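Long-range contact in cytochrome C-550 (Paracoccus versutus, PDB 2BH4), which probably carries electrons between redox partners as a c-type cytochrome, through the iron of one covalently bound heme c: residues 17-22 / 37-42. The protein carries 1 engineered substitution. Numbering follows the deposited sequence. Where two conformers were deposited one is given.
Sequences ACHMVQ and PNLYGV. With HEC (heme c), chain B.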
# COMPACT_ATOMS: atom_id res chain seq x y z
N ALA A 17 1.71 -7.33 10.55
CA ALA A 17 1.16 -8.68 10.64
C ALA A 17 1.04 -9.27 9.24
O ALA A 17 1.23 -10.47 9.03
CB ALA A 17 -0.19 -8.68 11.31
N CYS A 18 0.70 -8.42 8.28
CA CYS A 18 0.46 -8.84 6.92
C CYS A 18 1.53 -8.47 5.89
O CYS A 18 1.69 -9.18 4.90
CB CYS A 18 -0.87 -8.27 6.48
SG CYS A 18 -2.23 -8.89 7.49
N HIS A 19 2.22 -7.37 6.14
CA HIS A 19 3.19 -6.81 5.20
C HIS A 19 4.58 -6.72 5.77
O HIS A 19 4.77 -6.34 6.92
CB HIS A 19 2.80 -5.36 4.86
CG HIS A 19 1.55 -5.21 4.04
ND1 HIS A 19 1.51 -5.36 2.67
CD2 HIS A 19 0.31 -4.78 4.40
CE1 HIS A 19 0.30 -5.06 2.23
NE2 HIS A 19 -0.45 -4.70 3.26
N MET A 20 5.57 -6.97 4.92
CA MET A 20 6.95 -6.61 5.25
C MET A 20 7.39 -5.39 4.45
O MET A 20 6.72 -4.98 3.51
CB MET A 20 7.91 -7.76 4.98
CG MET A 20 8.14 -8.03 3.52
SD MET A 20 9.16 -9.48 3.23
CE MET A 20 8.07 -10.77 3.77
N VAL A 21 8.52 -4.83 4.87
CA VAL A 21 9.23 -3.81 4.10
C VAL A 21 10.65 -4.37 4.01
O VAL A 21 11.41 -4.36 4.99
CB VAL A 21 9.21 -2.44 4.78
CG1 VAL A 21 9.98 -1.42 3.95
CG2 VAL A 21 7.77 -1.97 4.99
N GLN A 22 10.96 -4.92 2.84
CA GLN A 22 12.24 -5.60 2.60
C GLN A 22 12.87 -5.09 1.31
O GLN A 22 12.25 -5.10 0.25
CB GLN A 22 12.02 -7.11 2.54
CG GLN A 22 13.30 -7.92 2.56
CD GLN A 22 13.04 -9.40 2.36
OE1 GLN A 22 12.90 -9.88 1.24
NE2 GLN A 22 12.94 -10.12 3.47
N PRO A 37 1.44 -7.84 0.01
CA PRO A 37 2.73 -7.73 -0.66
C PRO A 37 3.77 -6.86 0.06
O PRO A 37 3.45 -6.01 0.91
CB PRO A 37 2.36 -7.12 -2.02
CG PRO A 37 1.11 -6.43 -1.80
CD PRO A 37 0.37 -7.19 -0.76
N ASN A 38 5.03 -7.08 -0.28
CA ASN A 38 6.12 -6.26 0.22
C ASN A 38 5.82 -4.80 -0.15
O ASN A 38 5.46 -4.50 -1.30
CB ASN A 38 7.41 -6.72 -0.47
CG ASN A 38 8.69 -6.10 0.09
OD1 ASN A 38 8.69 -5.21 0.94
ND2 ASN A 38 9.81 -6.64 -0.36
N LEU A 39 5.96 -3.92 0.84
CA LEU A 39 5.69 -2.49 0.65
C LEU A 39 6.94 -1.65 0.46
O LEU A 39 6.82 -0.44 0.25
CB LEU A 39 4.80 -1.94 1.78
CG LEU A 39 3.39 -2.55 1.86
CD1 LEU A 39 2.60 -1.99 3.01
CD2 LEU A 39 2.64 -2.37 0.56
N TYR A 40 8.13 -2.25 0.51
CA TYR A 40 9.31 -1.51 0.11
C TYR A 40 9.06 -0.98 -1.30
O TYR A 40 8.68 -1.72 -2.19
CB TYR A 40 10.57 -2.37 0.07
CG TYR A 40 11.74 -1.61 -0.53
CD1 TYR A 40 11.94 -1.54 -1.91
CD2 TYR A 40 12.61 -0.90 0.29
CE1 TYR A 40 12.99 -0.79 -2.45
CE2 TYR A 40 13.66 -0.18 -0.22
CZ TYR A 40 13.85 -0.11 -1.59
OH TYR A 40 14.91 0.63 -2.07
N GLY A 41 9.40 0.28 -1.55
CA GLY A 41 9.25 0.82 -2.90
C GLY A 41 7.85 1.03 -3.42
O GLY A 41 7.67 1.26 -4.61
N VAL A 42 6.85 0.98 -2.55
CA VAL A 42 5.47 1.09 -3.01
C VAL A 42 5.13 2.48 -3.55
O VAL A 42 4.29 2.61 -4.45
CB VAL A 42 4.46 0.63 -1.92
CG1 VAL A 42 4.44 1.60 -0.74
CG2 VAL A 42 3.08 0.43 -2.53
FE HEC B . -2.35 -3.93 3.15
CHA HEC B . -2.52 -4.37 -0.21
CHB HEC B . -0.80 -0.92 2.68
CHC HEC B . -2.52 -3.30 6.52
CHD HEC B . -3.31 -7.15 3.72
NA HEC B . -1.78 -2.86 1.54
C1A HEC B . -1.95 -3.19 0.22
C2A HEC B . -1.45 -2.15 -0.64
C3A HEC B . -0.98 -1.19 0.18
C4A HEC B . -1.18 -1.62 1.55
CMA HEC B . -0.35 0.13 -0.26
CAA HEC B . -1.42 -2.21 -2.17
CBA HEC B . -0.09 -2.86 -2.56
CGA HEC B . 0.13 -3.07 -4.04
O1A HEC B . 1.14 -3.76 -4.38
O2A HEC B . -0.65 -2.56 -4.89
NB HEC B . -1.77 -2.40 4.37
C1B HEC B . -1.07 -1.28 3.98
C2B HEC B . -0.77 -0.49 5.15
C3B HEC B . -1.29 -1.12 6.20
C4B HEC B . -1.90 -2.36 5.75
CMB HEC B . 0.03 0.82 5.13
CAB HEC B . -1.27 -0.65 7.67
CBB HEC B . -1.91 0.54 7.88
NC HEC B . -2.80 -4.99 4.79
C1C HEC B . -2.87 -4.56 6.08
C2C HEC B . -3.27 -5.65 6.94
C3C HEC B . -3.50 -6.74 6.19
C4C HEC B . -3.18 -6.33 4.83
CMC HEC B . -3.41 -5.52 8.47
CAC HEC B . -3.95 -8.17 6.62
CBC HEC B . -5.02 -8.37 7.43
ND HEC B . -2.83 -5.48 1.98
C1D HEC B . -3.24 -6.72 2.42
C2D HEC B . -3.67 -7.52 1.29
C3D HEC B . -3.44 -6.67 0.10
C4D HEC B . -2.92 -5.39 0.59
CMD HEC B . -4.22 -8.95 1.26
CAD HEC B . -3.81 -7.08 -1.34
CBD HEC B . -5.18 -6.41 -1.55
CGD HEC B . -5.98 -6.99 -2.72
O1D HEC B . -5.41 -7.79 -3.49
O2D HEC B . -7.17 -6.63 -2.89
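The imidazole of His19 has Leu39 over one face and Pro37 at its edge: methyl CD1 of Leu39 sits 3.6 Å from the ring centroid in a CH-pi contact, while the carbonyl of Pro37 lies almost exactly in the ring plane. His19 ND1 gives Pro37 O a 2.7 Å hydrogen bond, which is nearly straight (170°) and lands on a lone pair. From the other end of the ring, NE2 binds the heme iron. Proline ring atom CD packs beside His19 CE1, and Leu39 itself continues onto the porphyrin with CD1 near CHB. Further along, the carboxamide of Asn38 is the second flat group. Its CG stands anti to the backbone N (chi1 -171°), which lays the amide alongside the Gln22 backbone: Gln22 N donates to Asn38 OD1 at 3.0 Å, and Asn38 ND2 returns a 2.9 Å bond to Gln22 O, close to the amide plane. Tyr40 N reaches Asn38 OD1 from the opposite face at 3.0 Å, closing an Asx turn. Between the two groups, Leu39 N donates to Met20 O at 3.0 Å, and Val21 CG1 packs against Tyr40 CB. With an alanine at Asn38, Gln22 N and Gln22 O would probably lose these mates and Tyr40 N its side-chain acceptor, leaving the turn less firmly held. Cys18, thioether-linked to the heme, and His19 belong to the CXXCH motif of c-type cytochromes; the engineered Lys100 supplies the other axial ligand through NZ. The bond to Pro37 O fixes the rotation of the imidazole and, as in other cytochromes c, is likely to raise its electron-donating character toward the iron, favouring the ferric state.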